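Local coordinates for haloalkane dehalogenase (PDB 4MJ3), which hydrolyses carbon-halogen bonds of haloalkanes, probably yielding an alcohol and a halide ion, as in other alpha/beta-hydrolase-fold dehalogenases, at residues N147-E159 against I218-W232. Residues are numbered along the deposited sequence; the frame is centred on the assembly and turned at random.
Sequences NTMLPTGDHHPGE and ISPDDPATPANRKAW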
loop_
_atom_site.group_PDB
_atom_site.type_symbol
_atom_site.label_atom_id
_atom_site.label_comp_id
_atom_site.label_asym_id
_atom_site.label_seq_id
_atom_site.Cartn_x
_atom_site.Cartn_y
_atom_site.Cartn_z
ATOM N N ASN A 147 -2.567 9.704 -0.225
ATOM C CA ASN A 147 -3.118 9.341 -1.529
ATOM C C ASN A 147 -3.772 7.976 -1.468
ATOM O O ASN A 147 -3.376 7.024 -2.173
ATOM C CB ASN A 147 -2.050 9.400 -2.621
ATOM C CG ASN A 147 -1.525 10.805 -2.853
ATOM O OD1 ASN A 147 -2.038 11.778 -2.299
ATOM N ND2 ASN A 147 -0.514 10.907 -3.709
ATOM N N THR A 148 -4.795 7.903 -0.626
ATOM C CA THR A 148 -5.509 6.660 -0.400
ATOM C C THR A 148 -6.917 6.987 0.100
ATOM O O THR A 148 -7.284 8.160 0.189
ATOM C CB THR A 148 -4.740 5.764 0.592
ATOM O OG1 THR A 148 -5.331 4.456 0.605
ATOM C CG2 THR A 148 -4.734 6.348 1.992
HETATM N N MSE A 149 -7.692 5.952 0.407
HETATM C CA MSE A 149 -9.050 6.103 0.981
HETATM C C MSE A 149 -9.524 4.766 1.480
HETATM O O MSE A 149 -8.851 3.743 1.296
HETATM C CB MSE A 149 -10.125 6.598 0.021
HETATM C CG MSE A 149 -10.829 7.857 0.556
HETATM SE SE MSE A 149 -11.892 7.945 2.228
HETATM C CE MSE A 149 -13.587 8.282 1.306
ATOM N N LEU A 150 -10.697 4.778 2.100
ATOM C CA LEU A 150 -11.390 3.557 2.517
ATOM C C LEU A 150 -12.810 3.623 1.977
ATOM O O LEU A 150 -13.722 4.054 2.681
ATOM C CB LEU A 150 -11.380 3.368 4.026
ATOM C CG LEU A 150 -12.068 2.106 4.577
ATOM C CD1 LEU A 150 -11.624 0.839 3.861
ATOM C CD2 LEU A 150 -11.843 1.942 6.065
ATOM N N PRO A 151 -13.003 3.250 0.714
ATOM C CA PRO A 151 -14.348 3.371 0.144
ATOM C C PRO A 151 -15.264 2.247 0.585
ATOM O O PRO A 151 -14.859 1.094 0.656
ATOM C CB PRO A 151 -14.109 3.292 -1.370
ATOM C CG PRO A 151 -12.743 2.725 -1.536
ATOM C CD PRO A 151 -12.082 2.572 -0.211
ATOM N N THR A 152 -16.522 2.576 0.804
ATOM C CA THR A 152 -17.518 1.575 1.170
ATOM C C THR A 152 -18.345 1.115 -0.024
ATOM O O THR A 152 -19.064 0.132 0.079
ATOM C CB THR A 152 -18.470 2.176 2.206
ATOM O OG1 THR A 152 -19.043 3.370 1.670
ATOM C CG2 THR A 152 -17.725 2.509 3.510
ATOM N N GLY A 153 -18.270 1.866 -1.125
ATOM C CA GLY A 153 -19.137 1.678 -2.272
ATOM C C GLY A 153 -20.317 2.638 -2.282
ATOM O O GLY A 153 -21.124 2.651 -3.211
ATOM N N ASP A 154 -20.434 3.455 -1.247
ATOM C CA ASP A 154 -21.561 4.366 -1.138
ATOM C C ASP A 154 -21.400 5.678 -1.891
ATOM O O ASP A 154 -22.391 6.358 -2.114
ATOM C CB ASP A 154 -21.870 4.620 0.333
ATOM C CG ASP A 154 -22.399 3.373 1.012
ATOM O OD1 ASP A 154 -23.404 2.810 0.515
ATOM O OD2 ASP A 154 -21.845 2.947 2.047
ATOM N N HIS A 155 -20.170 6.015 -2.300
ATOM C CA HIS A 155 -19.891 7.274 -2.986
ATOM C C HIS A 155 -19.200 7.037 -4.332
ATOM O O HIS A 155 -18.445 6.108 -4.469
ATOM C CB HIS A 155 -19.035 8.165 -2.072
ATOM C CG HIS A 155 -19.705 8.465 -0.772
ATOM N ND1 HIS A 155 -20.741 9.367 -0.663
ATOM C CD2 HIS A 155 -19.553 7.917 0.456
ATOM C CE1 HIS A 155 -21.191 9.372 0.578
ATOM N NE2 HIS A 155 -20.485 8.503 1.279
ATOM N N HIS A 156 -19.509 7.877 -5.318
ATOM C CA HIS A 156 -18.907 7.809 -6.658
ATOM C C HIS A 156 -17.401 8.005 -6.510
ATOM O O HIS A 156 -16.973 8.905 -5.807
ATOM C CB HIS A 156 -19.508 8.905 -7.543
ATOM C CG HIS A 156 -19.177 8.776 -8.998
ATOM N ND1 HIS A 156 -18.070 9.367 -9.562
ATOM C CD2 HIS A 156 -19.804 8.113 -10.000
ATOM C CE1 HIS A 156 -18.026 9.078 -10.850
ATOM N NE2 HIS A 156 -19.072 8.324 -11.144
ATOM N N PRO A 157 -16.581 7.153 -7.159
ATOM C CA PRO A 157 -15.131 7.204 -6.968
ATOM C C PRO A 157 -14.423 8.339 -7.725
ATOM O O PRO A 157 -13.237 8.550 -7.520
ATOM C CB PRO A 157 -14.669 5.844 -7.527
ATOM C CG PRO A 157 -15.648 5.577 -8.629
ATOM C CD PRO A 157 -16.972 6.103 -8.129
ATOM N N GLY A 158 -15.132 8.975 -8.653
ATOM C CA GLY A 158 -14.605 10.067 -9.445
ATOM C C GLY A 158 -14.175 9.589 -10.822
ATOM O O GLY A 158 -13.854 8.401 -11.017
ATOM N N GLU A 159 -14.177 10.511 -11.788
ATOM C CA GLU A 159 -13.832 10.175 -13.175
ATOM C C GLU A 159 -12.394 9.728 -13.331
ATOM O O GLU A 159 -12.089 8.896 -14.191
ATOM C CB GLU A 159 -14.140 11.353 -14.114
ATOM C CG GLU A 159 -15.625 11.587 -14.366
ATOM C CD GLU A 159 -16.402 10.330 -14.741
ATOM O OE1 GLU A 159 -15.935 9.546 -15.604
ATOM O OE2 GLU A 159 -17.495 10.127 -14.169
ATOM N N ILE A 218 -17.345 0.609 -5.699
ATOM C CA ILE A 218 -17.893 1.802 -6.349
ATOM C C ILE A 218 -19.416 1.782 -6.361
ATOM O O ILE A 218 -20.035 2.661 -6.945
ATOM C CB ILE A 218 -17.334 1.994 -7.783
ATOM C CG1 ILE A 218 -17.770 0.856 -8.715
ATOM C CG2 ILE A 218 -15.801 2.093 -7.743
ATOM C CD1 ILE A 218 -17.291 1.016 -10.141
ATOM N N SER A 219 -19.998 0.765 -5.735
ATOM C CA SER A 219 -21.432 0.631 -5.610
ATOM C C SER A 219 -21.730 -0.129 -4.324
ATOM O O SER A 219 -20.898 -0.907 -3.881
ATOM C CB SER A 219 -21.936 -0.163 -6.822
ATOM O OG SER A 219 -23.190 -0.764 -6.581
ATOM N N PRO A 220 -22.925 0.076 -3.730
ATOM C CA PRO A 220 -23.190 -0.529 -2.422
ATOM C C PRO A 220 -23.530 -2.025 -2.433
ATOM O O PRO A 220 -23.778 -2.594 -1.384
ATOM C CB PRO A 220 -24.340 0.308 -1.879
ATOM C CG PRO A 220 -25.031 0.833 -3.086
ATOM C CD PRO A 220 -23.962 1.055 -4.107
ATOM N N ASP A 221 -23.510 -2.662 -3.594
ATOM C CA ASP A 221 -23.654 -4.116 -3.673
ATOM C C ASP A 221 -22.287 -4.801 -3.789
ATOM O O ASP A 221 -22.209 -5.990 -4.089
ATOM C CB ASP A 221 -24.570 -4.492 -4.840
ATOM C CG ASP A 221 -24.005 -4.107 -6.180
ATOM O OD1 ASP A 221 -23.138 -3.216 -6.229
ATOM O OD2 ASP A 221 -24.385 -4.706 -7.201
ATOM N N ASP A 222 -21.213 -4.059 -3.559
ATOM C CA ASP A 222 -19.882 -4.638 -3.612
ATOM C C ASP A 222 -19.743 -5.690 -2.516
ATOM O O ASP A 222 -20.252 -5.508 -1.414
ATOM C CB ASP A 222 -18.804 -3.538 -3.464
ATOM C CG ASP A 222 -17.432 -4.032 -3.795
ATOM O OD1 ASP A 222 -16.804 -4.675 -2.918
ATOM O OD2 ASP A 222 -16.992 -3.822 -4.951
ATOM N N PRO A 223 -19.001 -6.779 -2.789
ATOM C CA PRO A 223 -18.800 -7.788 -1.739
ATOM C C PRO A 223 -18.099 -7.245 -0.485
ATOM O O PRO A 223 -18.319 -7.771 0.603
ATOM C CB PRO A 223 -17.977 -8.886 -2.433
ATOM C CG PRO A 223 -17.492 -8.288 -3.684
ATOM C CD PRO A 223 -18.443 -7.208 -4.074
ATOM N N ALA A 224 -17.336 -6.162 -0.620
ATOM C CA ALA A 224 -16.615 -5.557 0.511
ATOM C C ALA A 224 -17.438 -4.478 1.237
ATOM O O ALA A 224 -17.011 -3.968 2.263
ATOM C CB ALA A 224 -15.311 -4.947 0.037
ATOM N N THR A 225 -18.622 -4.150 0.733
ATOM C CA THR A 225 -19.406 -3.056 1.336
ATOM C C THR A 225 -19.719 -3.289 2.821
ATOM O O THR A 225 -19.455 -2.397 3.646
ATOM C CB THR A 225 -20.667 -2.734 0.505
ATOM O OG1 THR A 225 -20.251 -2.168 -0.744
ATOM C CG2 THR A 225 -21.573 -1.736 1.230
ATOM N N PRO A 226 -20.233 -4.484 3.195
ATOM C CA PRO A 226 -20.560 -4.637 4.625
ATOM C C PRO A 226 -19.337 -4.516 5.559
ATOM O O PRO A 226 -19.366 -3.746 6.526
ATOM C CB PRO A 226 -21.186 -6.023 4.702
ATOM C CG PRO A 226 -21.695 -6.284 3.318
ATOM C CD PRO A 226 -20.683 -5.639 2.400
ATOM N N ALA A 227 -18.257 -5.208 5.227
ATOM C CA ALA A 227 -17.035 -5.117 6.056
ATOM C C ALA A 227 -16.425 -3.705 6.038
ATOM O O ALA A 227 -15.948 -3.232 7.060
ATOM C CB ALA A 227 -16.006 -6.122 5.604
ATOM N N ASN A 228 -16.453 -3.028 4.890
ATOM C CA ASN A 228 -15.840 -1.692 4.815
ATOM C C ASN A 228 -16.654 -0.676 5.598
ATOM O O ASN A 228 -16.084 0.231 6.205
ATOM C CB ASN A 228 -15.634 -1.237 3.385
ATOM C CG ASN A 228 -14.465 -1.935 2.721
ATOM O OD1 ASN A 228 -13.939 -2.920 3.222
ATOM N ND2 ASN A 228 -14.054 -1.415 1.594
ATOM N N ARG A 229 -17.981 -0.827 5.605
ATOM C CA ARG A 229 -18.809 0.071 6.410
ATOM C C ARG A 229 -18.488 -0.085 7.880
ATOM O O ARG A 229 -18.390 0.906 8.615
ATOM C CB ARG A 229 -20.294 -0.190 6.201
ATOM C CG ARG A 229 -20.809 0.325 4.877
ATOM C CD ARG A 229 -22.240 -0.123 4.684
ATOM N NE ARG A 229 -22.841 0.446 3.484
ATOM C CZ ARG A 229 -23.990 0.011 2.975
ATOM N NH1 ARG A 229 -24.653 -0.976 3.565
ATOM N NH2 ARG A 229 -24.475 0.558 1.874
ATOM N N LYS A 230 -18.300 -1.320 8.310
ATOM C CA LYS A 230 -17.961 -1.580 9.700
ATOM C C LYS A 230 -16.590 -1.025 10.051
ATOM O O LYS A 230 -16.410 -0.379 11.110
ATOM C CB LYS A 230 -18.010 -3.075 10.017
ATOM C CG LYS A 230 -19.433 -3.609 10.052
ATOM N N ALA A 231 -15.620 -1.253 9.178
ATOM C CA ALA A 231 -14.270 -0.673 9.375
ATOM C C ALA A 231 -14.265 0.859 9.374
ATOM O O ALA A 231 -13.539 1.493 10.147
ATOM C CB ALA A 231 -13.298 -1.197 8.338
ATOM N N TRP A 232 -15.081 1.458 8.509
ATOM C CA TRP A 232 -15.191 2.907 8.439
ATOM C C TRP A 232 -15.755 3.447 9.751
ATOM O O TRP A 232 -15.273 4.455 10.290
ATOM C CB TRP A 232 -16.084 3.291 7.253
ATOM C CG TRP A 232 -16.293 4.756 7.039
ATOM C CD1 TRP A 232 -17.451 5.470 7.241
ATOM C CD2 TRP A 232 -15.317 5.698 6.581
ATOM N NE1 TRP A 232 -17.248 6.787 6.905
ATOM C CE2 TRP A 232 -15.944 6.959 6.518
ATOM C CE3 TRP A 232 -13.963 5.597 6.227
ATOM C CZ2 TRP A 232 -15.258 8.113 6.085
ATOM C CZ3 TRP A 232 -13.282 6.747 5.811
ATOM C CH2 TRP A 232 -13.927 7.976 5.747
#
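In this alpha/beta hydrolase, the loop that leaves strand 140-145 for the inserted helical cap is pinned along helix 225-235, where the chain returns from the cap to the core, by P151, T152 and D154 meeting N228, T225 and R229. N228 donates through ND2 to P151 O (2.8 Å), the acceptor lying close to the plane of the amide, while the hydroxyl of T225 gives its proton to T152 O (OG1 to O, 2.7 Å) in the carbonyl plane. Both therefore hold the loop by its backbone. On the exposed side, R229 grips D154 side-on in a salt bridge: NH2 meets OD1 at 2.8 Å and NE meets OD2 at 3.1 Å, each on a syn lone pair, with the two planar groups only 8° apart. T152 OG1, turned between its own N and carbonyl carbon (chi1 56°), accepts from D154 N in an ST turn and donates to D154 OD2 from above the carboxylate plane, steadying that group for the arginine; T225 CG2 lies over the centre of one guanidinium face. Farther along the helix the contact turns apolar: L150 CD2 packs on A231 CB, and L150 CB lies 4.1 Å from W232 CE3. Near the cap, P157 CG rests on I218 CG2 (3.6 Å). Helix 124-135 lies alongside, with R131 bonding N228 OD1 and L127 touching P151; Y98 of helix 98-112 meets L150 and N228, and helix 256-263 packs against W232, with H263 stacked on the indole.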